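Local coordinates for BMC domain protein (Clostridiales bacterium 1_7_47FAA, PDB 4OLO), which probably forms hexameric building blocks of the shell of a glycyl-radical propanediol microcompartment and carries an iron-sulfur cluster binding site, at residues 1-9 with 83-94; 32-40 with 72-83. One frame throughout, in Å; residues are numbered along the deposited sequence.

Contact 1. Residues 1-9 with 83-94; sequences MEYRIIKSP and VEAAMDEIRKKE
Tyr-3 and Ile-5 of strand 2-7 lie over Met-87 and Glu-84 of helix 83-94, strand and helix running almost exactly antiparallel (178°) with their axes 10.2 Å apart. Met-1, just before the strand, and Tyr-3 and Ile-5 within it point at the helix and give this side a largely apolar surface. The tyrosine contributes the largest share. Ile-90 CG2 and Met-87 CE both come in at the edge of its ring, Ile-90 CG2 standing 4.0 Å from Tyr-3 CE2. The ring reaches on until Tyr-3 OH lies 3.5 Å from Arg-91 CA, beside the aliphatic start of Arg-91. Ring and guanidinium planes are turned 51° apart, an oblique approach in which the ring meets the arginine's methylenes. Met-87, folded back at chi2 and chi3, lifts its methyl to the strand backbone, where CE comes within 3.4 Å of Arg-4 O; its flexible thioether makes this bend possible. Met-1, bent at chi3, sets CE 3.8 Å from Ile-90 CG2 and 3.7 Å from Glu-94 CG, touching the glutamate through its methylenes. The carboxylate of Glu-94 pairs instead with Arg-4 of the third subunit, while Arg-4 here meets Glu-94 of the second. At the other end Ile-5 CD1 rests 3.7 Å from Val-83 CG1. Beyond it two extended chains meet in a salt bridge: Lys-7 NZ approaches Glu-84 OE1 on its syn side at 3.2 Å, 26° out of the carboxylate plane. Dispersion therefore probably holds the middle of this helix-on-sheet packing, with one ion pair, between exposed Lys-7 and partly exposed Glu-84, at one end.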
loop_
_atom_site.group_PDB
_atom_site.type_symbol
_atom_site.label_atom_id
_atom_site.label_comp_id
_atom_site.label_asym_id
_atom_site.label_seq_id
_atom_site.Cartn_x
_atom_site.Cartn_y
_atom_site.Cartn_z
ATOM N N MET B 1 -0.225 12.114 -15.245
ATOM C CA MET B 1 1.149 11.778 -14.864
ATOM C C MET B 1 1.886 13.017 -14.335
ATOM O O MET B 1 1.505 14.133 -14.670
ATOM C CB MET B 1 1.921 11.214 -16.083
ATOM C CG MET B 1 1.234 10.067 -16.781
ATOM S SD MET B 1 2.425 8.966 -17.583
ATOM C CE MET B 1 2.721 9.828 -19.152
ATOM N N GLU B 2 2.959 12.823 -13.547
ATOM C CA GLU B 2 3.838 13.897 -13.096
ATOM C C GLU B 2 5.119 13.847 -13.931
ATOM O O GLU B 2 5.663 12.769 -14.154
ATOM C CB GLU B 2 4.216 13.729 -11.632
ATOM C CG GLU B 2 3.185 14.212 -10.641
ATOM C CD GLU B 2 3.734 14.118 -9.231
ATOM O OE1 GLU B 2 3.630 13.026 -8.628
ATOM O OE2 GLU B 2 4.370 15.099 -8.777
ATOM N N TYR B 3 5.617 15.009 -14.338
ATOM C CA TYR B 3 6.818 15.142 -15.166
ATOM C C TYR B 3 7.786 16.085 -14.518
ATOM O O TYR B 3 7.402 17.185 -14.129
ATOM C CB TYR B 3 6.453 15.738 -16.547
ATOM C CG TYR B 3 5.478 14.922 -17.366
ATOM C CD1 TYR B 3 4.102 15.012 -17.144
ATOM C CD2 TYR B 3 5.925 14.106 -18.409
ATOM C CE1 TYR B 3 3.199 14.284 -17.912
ATOM C CE2 TYR B 3 5.025 13.396 -19.205
ATOM C CZ TYR B 3 3.667 13.474 -18.935
ATOM O OH TYR B 3 2.795 12.794 -19.731
ATOM N N ARG B 4 9.056 15.699 -14.442
ATOM C CA ARG B 4 10.116 16.553 -13.896
ATOM C C ARG B 4 11.383 16.302 -14.659
ATOM O O ARG B 4 11.582 15.213 -15.189
ATOM C CB ARG B 4 10.370 16.301 -12.382
ATOM C CG ARG B 4 9.168 16.519 -11.455
ATOM C CD ARG B 4 8.817 17.984 -11.288
ATOM N NE ARG B 4 9.743 18.642 -10.378
ATOM C CZ ARG B 4 9.514 18.773 -9.082
ATOM N NH1 ARG B 4 8.386 18.320 -8.552
ATOM N NH2 ARG B 4 10.408 19.367 -8.303
ATOM N N ILE B 5 12.262 17.284 -14.689
ATOM C CA ILE B 5 13.578 17.139 -15.297
ATOM C C ILE B 5 14.640 17.600 -14.271
ATOM O O ILE B 5 14.437 18.603 -13.585
ATOM C CB ILE B 5 13.670 17.894 -16.671
ATOM C CG1 ILE B 5 14.974 17.532 -17.401
ATOM C CG2 ILE B 5 13.513 19.430 -16.500
ATOM C CD1 ILE B 5 15.062 17.938 -18.836
ATOM N N ILE B 6 15.745 16.860 -14.154
ATOM C CA ILE B 6 16.870 17.263 -13.307
ATOM C C ILE B 6 18.041 17.534 -14.264
ATOM O O ILE B 6 18.496 16.625 -14.948
ATOM C CB ILE B 6 17.245 16.230 -12.208
ATOM C CG1 ILE B 6 16.107 15.986 -11.221
ATOM C CG2 ILE B 6 18.546 16.623 -11.500
ATOM C CD1 ILE B 6 16.266 14.682 -10.383
ATOM N N LYS B 7 18.509 18.783 -14.313
ATOM C CA LYS B 7 19.634 19.211 -15.147
ATOM C C LYS B 7 20.926 19.138 -14.359
ATOM O O LYS B 7 20.977 19.574 -13.204
ATOM C CB LYS B 7 19.383 20.612 -15.719
ATOM C CG LYS B 7 18.275 20.602 -16.765
ATOM C CD LYS B 7 17.817 21.974 -17.173
ATOM C CE LYS B 7 16.692 21.852 -18.168
ATOM N NZ LYS B 7 16.529 23.084 -18.977
ATOM N N SER B 8 21.958 18.543 -14.970
ATOM C CA SER B 8 23.296 18.312 -14.392
ATOM C C SER B 8 23.166 17.562 -13.057
ATOM O O SER B 8 23.503 18.112 -12.008
ATOM C CB SER B 8 24.083 19.616 -14.253
ATOM O OG SER B 8 24.170 20.275 -15.506
ATOM N N PRO B 9 22.605 16.332 -13.059
ATOM C CA PRO B 9 22.423 15.625 -11.778
ATOM C C PRO B 9 23.738 15.259 -11.113
ATOM O O PRO B 9 24.717 14.995 -11.809
ATOM C CB PRO B 9 21.641 14.370 -12.175
ATOM C CG PRO B 9 22.022 14.144 -13.621
ATOM C CD PRO B 9 22.115 15.518 -14.198
ATOM N N VAL B 83 16.478 14.627 -23.864
ATOM C CA VAL B 83 15.604 14.349 -22.729
ATOM C C VAL B 83 14.300 15.193 -22.850
ATOM O O VAL B 83 13.207 14.634 -22.777
ATOM C CB VAL B 83 16.342 14.516 -21.367
ATOM C CG1 VAL B 83 15.348 14.518 -20.196
ATOM C CG2 VAL B 83 17.382 13.421 -21.188
ATOM N N GLU B 84 14.432 16.513 -23.123
ATOM C CA GLU B 84 13.286 17.399 -23.295
ATOM C C GLU B 84 12.405 16.974 -24.473
ATOM O O GLU B 84 11.182 16.945 -24.333
ATOM C CB GLU B 84 13.727 18.847 -23.439
ATOM C CG GLU B 84 14.215 19.437 -22.133
ATOM C CD GLU B 84 14.685 20.878 -22.144
ATOM O OE1 GLU B 84 14.760 21.459 -21.039
ATOM O OE2 GLU B 84 14.964 21.430 -23.234
ATOM N N ALA B 85 13.018 16.570 -25.591
ATOM C CA ALA B 85 12.291 16.108 -26.784
ATOM C C ALA B 85 11.509 14.824 -26.485
ATOM O O ALA B 85 10.359 14.715 -26.936
ATOM C CB ALA B 85 13.249 15.887 -27.941
ATOM N N ALA B 86 12.128 13.861 -25.721
ATOM C CA ALA B 86 11.491 12.603 -25.356
ATOM C C ALA B 86 10.310 12.878 -24.400
ATOM O O ALA B 86 9.241 12.299 -24.591
ATOM C CB ALA B 86 12.499 11.641 -24.741
ATOM N N MET B 87 10.487 13.788 -23.405
ATOM C CA MET B 87 9.449 14.196 -22.437
ATOM C C MET B 87 8.247 14.789 -23.189
ATOM O O MET B 87 7.107 14.412 -22.897
ATOM C CB MET B 87 9.974 15.249 -21.449
ATOM C CG MET B 87 11.139 14.813 -20.586
ATOM S SD MET B 87 10.711 13.557 -19.398
ATOM C CE MET B 87 9.943 14.625 -18.054
ATOM N N ASP B 88 8.503 15.707 -24.153
ATOM C CA ASP B 88 7.466 16.340 -24.983
ATOM C C ASP B 88 6.667 15.287 -25.757
ATOM O O ASP B 88 5.448 15.381 -25.816
ATOM C CB ASP B 88 8.074 17.334 -25.999
ATOM C CG ASP B 88 8.677 18.625 -25.447
ATOM O OD1 ASP B 88 8.652 18.821 -24.198
ATOM O OD2 ASP B 88 9.244 19.409 -26.254
ATOM N N GLU B 89 7.352 14.307 -26.348
ATOM C CA GLU B 89 6.730 13.223 -27.105
ATOM C C GLU B 89 5.816 12.374 -26.245
ATOM O O GLU B 89 4.704 12.052 -26.673
ATOM C CB GLU B 89 7.783 12.335 -27.765
ATOM C CG GLU B 89 7.742 12.360 -29.283
ATOM C CD GLU B 89 6.374 12.220 -29.945
ATOM O OE1 GLU B 89 5.797 11.109 -29.900
ATOM O OE2 GLU B 89 5.884 13.230 -30.506
ATOM N N ILE B 90 6.284 12.021 -25.021
ATOM C CA ILE B 90 5.537 11.224 -24.043
ATOM C C ILE B 90 4.248 11.953 -23.661
ATOM O O ILE B 90 3.176 11.346 -23.689
ATOM C CB ILE B 90 6.400 10.861 -22.811
ATOM C CG1 ILE B 90 7.520 9.866 -23.186
ATOM C CG2 ILE B 90 5.527 10.303 -21.697
ATOM C CD1 ILE B 90 8.706 9.859 -22.252
ATOM N N ARG B 91 4.360 13.252 -23.336
ATOM C CA ARG B 91 3.259 14.105 -22.934
ATOM C C ARG B 91 2.238 14.243 -24.074
ATOM O O ARG B 91 1.050 14.119 -23.820
ATOM C CB ARG B 91 3.814 15.456 -22.431
ATOM C CG ARG B 91 2.796 16.563 -22.250
ATOM C CD ARG B 91 2.031 16.512 -20.939
ATOM N NE ARG B 91 0.992 17.552 -20.919
ATOM C CZ ARG B 91 0.667 18.292 -19.859
ATOM N NH1 ARG B 91 1.279 18.102 -18.690
ATOM N NH2 ARG B 91 -0.271 19.225 -19.956
ATOM N N LYS B 92 2.706 14.450 -25.316
ATOM C CA LYS B 92 1.876 14.577 -26.515
ATOM C C LYS B 92 1.084 13.285 -26.764
ATOM O O LYS B 92 -0.118 13.354 -27.017
ATOM C CB LYS B 92 2.739 14.952 -27.731
ATOM C CG LYS B 92 1.989 15.176 -29.038
ATOM C CD LYS B 92 2.966 15.327 -30.209
ATOM C CE LYS B 92 2.270 15.485 -31.532
ATOM N NZ LYS B 92 3.220 15.912 -32.592
ATOM N N LYS B 93 1.740 12.118 -26.656
ATOM C CA LYS B 93 1.086 10.829 -26.853
ATOM C C LYS B 93 0.098 10.527 -25.736
ATOM O O LYS B 93 -0.935 9.906 -25.983
ATOM C CB LYS B 93 2.117 9.708 -27.010
ATOM C CG LYS B 93 2.962 9.832 -28.283
ATOM C CD LYS B 93 2.581 8.838 -29.345
ATOM C CE LYS B 93 3.488 8.924 -30.559
ATOM N NZ LYS B 93 3.140 7.935 -31.614
ATOM N N GLU B 94 0.378 11.021 -24.520
ATOM C CA GLU B 94 -0.495 10.821 -23.363
ATOM C C GLU B 94 -1.832 11.529 -23.494
ATOM O O GLU B 94 -2.851 10.936 -23.151
ATOM C CB GLU B 94 0.212 11.142 -22.036
ATOM C CG GLU B 94 -0.513 10.643 -20.788
ATOM C CD GLU B 94 -0.979 9.190 -20.699
ATOM O OE1 GLU B 94 -1.962 8.934 -19.962
ATOM O OE2 GLU B 94 -0.379 8.312 -21.366
#

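Contact 2. Residues 32-40 with 72-83; sequences ADAIGLIQG and ILLAIFGDTASV
Ile-35 lies against one face of the Phe-77 ring, its CG2 offset toward the rim, while Ala-32 CB sits at the ring edge, near its plane, 3.8 Å from Phe-77 CD2. Ile-35 and Phe-77 run side by side in the same direction, as a non-hydrogen-bonded antiparallel pair permits, and Ile-35 CD1 ends 3.7 Å from Phe-77 CE2. Further along this face Leu-37 CD2 reaches Ala-75 CB at 3.9 Å; the short alanine side chain lets the longer leucine reach across to it. Between the strands the pairs Gly-36 with Ile-76 and Ile-38 with Leu-74 are doubly hydrogen-bonded. Gly-36 N to Ile-76 O, at 2.7 Å, is fairly straight (164°) and lies in the carbonyl plane. The ladder ends in a classic beta bulge, where Asp-33 and Ala-34 both face Gly-78. Here Ala-34 N lies nearly in line with the Gly-78 C=O (175°), although the N-H itself is bent away from a straight bond.

Asp-79 is the N-cap of helix 80-95: its OD2 accepts from Ser-82 N, met from above the carboxylate plane, and its OD1 takes the Ser-82 hydroxyl. With CG1 anti to the backbone N (chi1 168°), Val-83 brings that methyl within 3.5 Å of Gly-36 N, an approach possible because the glycine has no CB to collide with it. On the same side of the sheet Ile-38 CD1 and Leu-74 CD2 touch at 4.0 Å. Gln-39, at the far end, directs OE1 to the backbone N of Ile-43 of the second subunit. These two central strands lie between strands 2-7 and 58-63; helix 11-17 covers the Phe-77 face, and helix 42-53 packs on Leu-74 and Ile-76.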
loop_
_atom_site.group_PDB
_atom_site.type_symbol
_atom_site.label_atom_id
_atom_site.label_comp_id
_atom_site.label_asym_id
_atom_site.label_seq_id
_atom_site.Cartn_x
_atom_site.Cartn_y
_atom_site.Cartn_z
ATOM N N ALA B 32 24.997 11.155 -17.553
ATOM C CA ALA B 32 23.852 11.940 -18.020
ATOM C C ALA B 32 23.952 13.436 -17.706
ATOM O O ALA B 32 24.216 13.840 -16.574
ATOM C CB ALA B 32 22.543 11.380 -17.467
ATOM N N ASP B 33 23.730 14.239 -18.748
ATOM C CA ASP B 33 23.670 15.694 -18.771
ATOM C C ASP B 33 22.325 16.092 -18.111
ATOM O O ASP B 33 22.258 17.081 -17.393
ATOM C CB ASP B 33 23.691 16.113 -20.248
ATOM C CG ASP B 33 24.118 17.519 -20.558
ATOM O OD1 ASP B 33 23.276 18.436 -20.424
ATOM O OD2 ASP B 33 25.255 17.694 -21.059
ATOM N N ALA B 34 21.262 15.307 -18.359
ATOM C CA ALA B 34 19.929 15.532 -17.812
ATOM C C ALA B 34 19.216 14.212 -17.476
ATOM O O ALA B 34 19.560 13.165 -18.022
ATOM C CB ALA B 34 19.090 16.353 -18.778
ATOM N N ILE B 35 18.241 14.276 -16.555
ATOM C CA ILE B 35 17.401 13.152 -16.150
ATOM C C ILE B 35 15.984 13.636 -16.237
ATOM O O ILE B 35 15.637 14.588 -15.540
ATOM C CB ILE B 35 17.679 12.572 -14.712
ATOM C CG1 ILE B 35 19.139 12.139 -14.515
ATOM C CG2 ILE B 35 16.740 11.394 -14.404
ATOM C CD1 ILE B 35 19.450 11.679 -13.105
ATOM N N GLY B 36 15.188 12.985 -17.086
ATOM C CA GLY B 36 13.749 13.219 -17.206
ATOM C C GLY B 36 13.029 12.194 -16.337
ATOM O O GLY B 36 13.328 10.993 -16.401
ATOM N N LEU B 37 12.120 12.649 -15.482
ATOM C CA LEU B 37 11.389 11.751 -14.572
ATOM C C LEU B 37 9.899 11.796 -14.841
ATOM O O LEU B 37 9.355 12.874 -15.032
ATOM C CB LEU B 37 11.657 12.106 -13.088
ATOM C CG LEU B 37 13.101 12.004 -12.569
ATOM C CD1 LEU B 37 13.223 12.659 -11.224
ATOM C CD2 LEU B 37 13.609 10.550 -12.533
ATOM N N ILE B 38 9.258 10.629 -14.905
ATOM C CA ILE B 38 7.823 10.520 -15.152
ATOM C C ILE B 38 7.256 9.525 -14.160
ATOM O O ILE B 38 7.762 8.404 -14.043
ATOM C CB ILE B 38 7.376 10.229 -16.637
ATOM C CG1 ILE B 38 8.081 11.112 -17.686
ATOM C CG2 ILE B 38 5.872 10.397 -16.811
ATOM C CD1 ILE B 38 9.076 10.361 -18.458
ATOM N N GLN B 39 6.237 9.955 -13.408
ATOM C CA GLN B 39 5.563 9.118 -12.423
ATOM C C GLN B 39 4.082 9.062 -12.758
ATOM O O GLN B 39 3.464 10.093 -13.019
ATOM C CB GLN B 39 5.764 9.649 -10.999
ATOM C CG GLN B 39 5.425 8.623 -9.914
ATOM C CD GLN B 39 5.745 9.099 -8.506
ATOM O OE1 GLN B 39 6.847 9.548 -8.190
ATOM N NE2 GLN B 39 4.795 8.980 -7.612
ATOM N N GLY B 40 3.535 7.861 -12.731
ATOM C CA GLY B 40 2.127 7.621 -12.987
ATOM C C GLY B 40 1.741 6.203 -12.645
ATOM O O GLY B 40 2.490 5.496 -11.967
ATOM N N ILE B 72 7.884 2.039 -9.911
ATOM C CA ILE B 72 7.405 3.267 -9.263
ATOM C C ILE B 72 7.501 4.502 -10.190
ATOM O O ILE B 72 6.590 5.339 -10.222
ATOM C CB ILE B 72 8.171 3.487 -7.907
ATOM C CG1 ILE B 72 7.911 2.325 -6.925
ATOM C CG2 ILE B 72 7.833 4.836 -7.249
ATOM C CD1 ILE B 72 9.080 1.941 -6.143
ATOM N N LEU B 73 8.604 4.603 -10.933
ATOM C CA LEU B 73 8.980 5.777 -11.683
ATOM C C LEU B 73 9.735 5.377 -12.942
ATOM O O LEU B 73 10.357 4.316 -12.994
ATOM C CB LEU B 73 9.931 6.521 -10.707
ATOM C CG LEU B 73 10.404 7.922 -10.934
ATOM C CD1 LEU B 73 9.262 8.908 -10.832
ATOM C CD2 LEU B 73 11.406 8.275 -9.877
ATOM N N LEU B 74 9.688 6.243 -13.941
ATOM C CA LEU B 74 10.398 6.077 -15.202
ATOM C C LEU B 74 11.449 7.212 -15.296
ATOM O O LEU B 74 11.113 8.389 -15.120
ATOM C CB LEU B 74 9.418 6.096 -16.401
ATOM C CG LEU B 74 10.023 5.850 -17.777
ATOM C CD1 LEU B 74 10.343 4.370 -17.981
ATOM C CD2 LEU B 74 9.118 6.373 -18.890
ATOM N N ALA B 75 12.722 6.830 -15.466
ATOM C CA ALA B 75 13.845 7.758 -15.582
ATOM C C ALA B 75 14.435 7.657 -16.987
ATOM O O ALA B 75 14.619 6.552 -17.508
ATOM C CB ALA B 75 14.895 7.461 -14.536
ATOM N N ILE B 76 14.651 8.819 -17.619
ATOM C CA ILE B 76 15.157 9.018 -18.985
ATOM C C ILE B 76 16.480 9.789 -18.838
ATOM O O ILE B 76 16.493 10.888 -18.282
ATOM C CB ILE B 76 14.085 9.846 -19.800
ATOM C CG1 ILE B 76 12.766 9.111 -20.056
ATOM C CG2 ILE B 76 14.601 10.475 -21.050
ATOM C CD1 ILE B 76 12.875 7.617 -20.165
ATOM N N PHE B 77 17.566 9.237 -19.346
ATOM C CA PHE B 77 18.898 9.839 -19.242
ATOM C C PHE B 77 19.462 10.222 -20.616
ATOM O O PHE B 77 19.339 9.458 -21.575
ATOM C CB PHE B 77 19.877 8.823 -18.607
ATOM C CG PHE B 77 19.518 8.318 -17.236
ATOM C CD1 PHE B 77 18.620 7.261 -17.079
ATOM C CD2 PHE B 77 20.114 8.863 -16.097
ATOM C CE1 PHE B 77 18.294 6.787 -15.807
ATOM C CE2 PHE B 77 19.792 8.378 -14.814
ATOM C CZ PHE B 77 18.882 7.344 -14.681
ATOM N N GLY B 78 20.152 11.353 -20.668
ATOM C CA GLY B 78 20.820 11.840 -21.866
ATOM C C GLY B 78 21.127 13.323 -21.802
ATOM O O GLY B 78 21.090 13.937 -20.728
ATOM N N ASP B 79 21.396 13.919 -22.968
ATOM C CA ASP B 79 21.655 15.355 -23.060
ATOM C C ASP B 79 20.316 16.028 -22.895
ATOM O O ASP B 79 19.308 15.402 -23.191
ATOM C CB ASP B 79 22.307 15.713 -24.415
ATOM C CG ASP B 79 21.473 15.332 -25.629
ATOM O OD1 ASP B 79 21.455 14.135 -25.984
ATOM O OD2 ASP B 79 20.836 16.234 -26.221
ATOM N N THR B 80 20.291 17.276 -22.400
ATOM C CA THR B 80 19.076 18.064 -22.157
ATOM C C THR B 80 18.110 18.066 -23.339
ATOM O O THR B 80 16.929 17.778 -23.148
ATOM C CB THR B 80 19.434 19.501 -21.716
ATOM O OG1 THR B 80 20.335 19.431 -20.613
ATOM C CG2 THR B 80 18.198 20.325 -21.326
ATOM N N ALA B 81 18.608 18.383 -24.541
ATOM C CA ALA B 81 17.797 18.484 -25.750
ATOM C C ALA B 81 17.035 17.202 -26.053
ATOM O O ALA B 81 15.829 17.271 -26.281
ATOM C CB ALA B 81 18.651 18.920 -26.934
ATOM N N SER B 82 17.715 16.037 -25.967
ATOM C CA SER B 82 17.142 14.699 -26.210
ATOM C C SER B 82 16.145 14.333 -25.143
ATOM O O SER B 82 15.078 13.791 -25.466
ATOM C CB SER B 82 18.239 13.647 -26.284
ATOM O OG SER B 82 19.127 13.900 -27.370
ATOM N N VAL B 83 16.478 14.627 -23.864
ATOM C CA VAL B 83 15.604 14.349 -22.729
ATOM C C VAL B 83 14.300 15.193 -22.850
ATOM O O VAL B 83 13.207 14.634 -22.777
ATOM C CB VAL B 83 16.342 14.516 -21.367
ATOM C CG1 VAL B 83 15.348 14.518 -20.196
ATOM C CG2 VAL B 83 17.382 13.421 -21.188
#

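Overall arrangement
Contacts 1 and 2 share Val-83 and helix 80-95, and both bear on one antiparallel sheet in which strands 2-7 and 34-39 are neighbours. Contact 2 joins the two central strands and is the more buried: backbone hydrogen bonds carry it, with aliphatic groups on both faces and the Phe-77 ring on one. Contact 1, nearer the surface, lays the helix along an outer strand and uses no backbone bonding between its segments, relying on methionine methyls, a tyrosine ring and a lysine-glutamate pair. Backbone bonds such as Arg-4 with Leu-37 stitch them together, and Met-87 packs on Ile-38. Both reach the second subunit, contact 1 through Glu-2 and Arg-4, contact 2 through the Gln-39 amide.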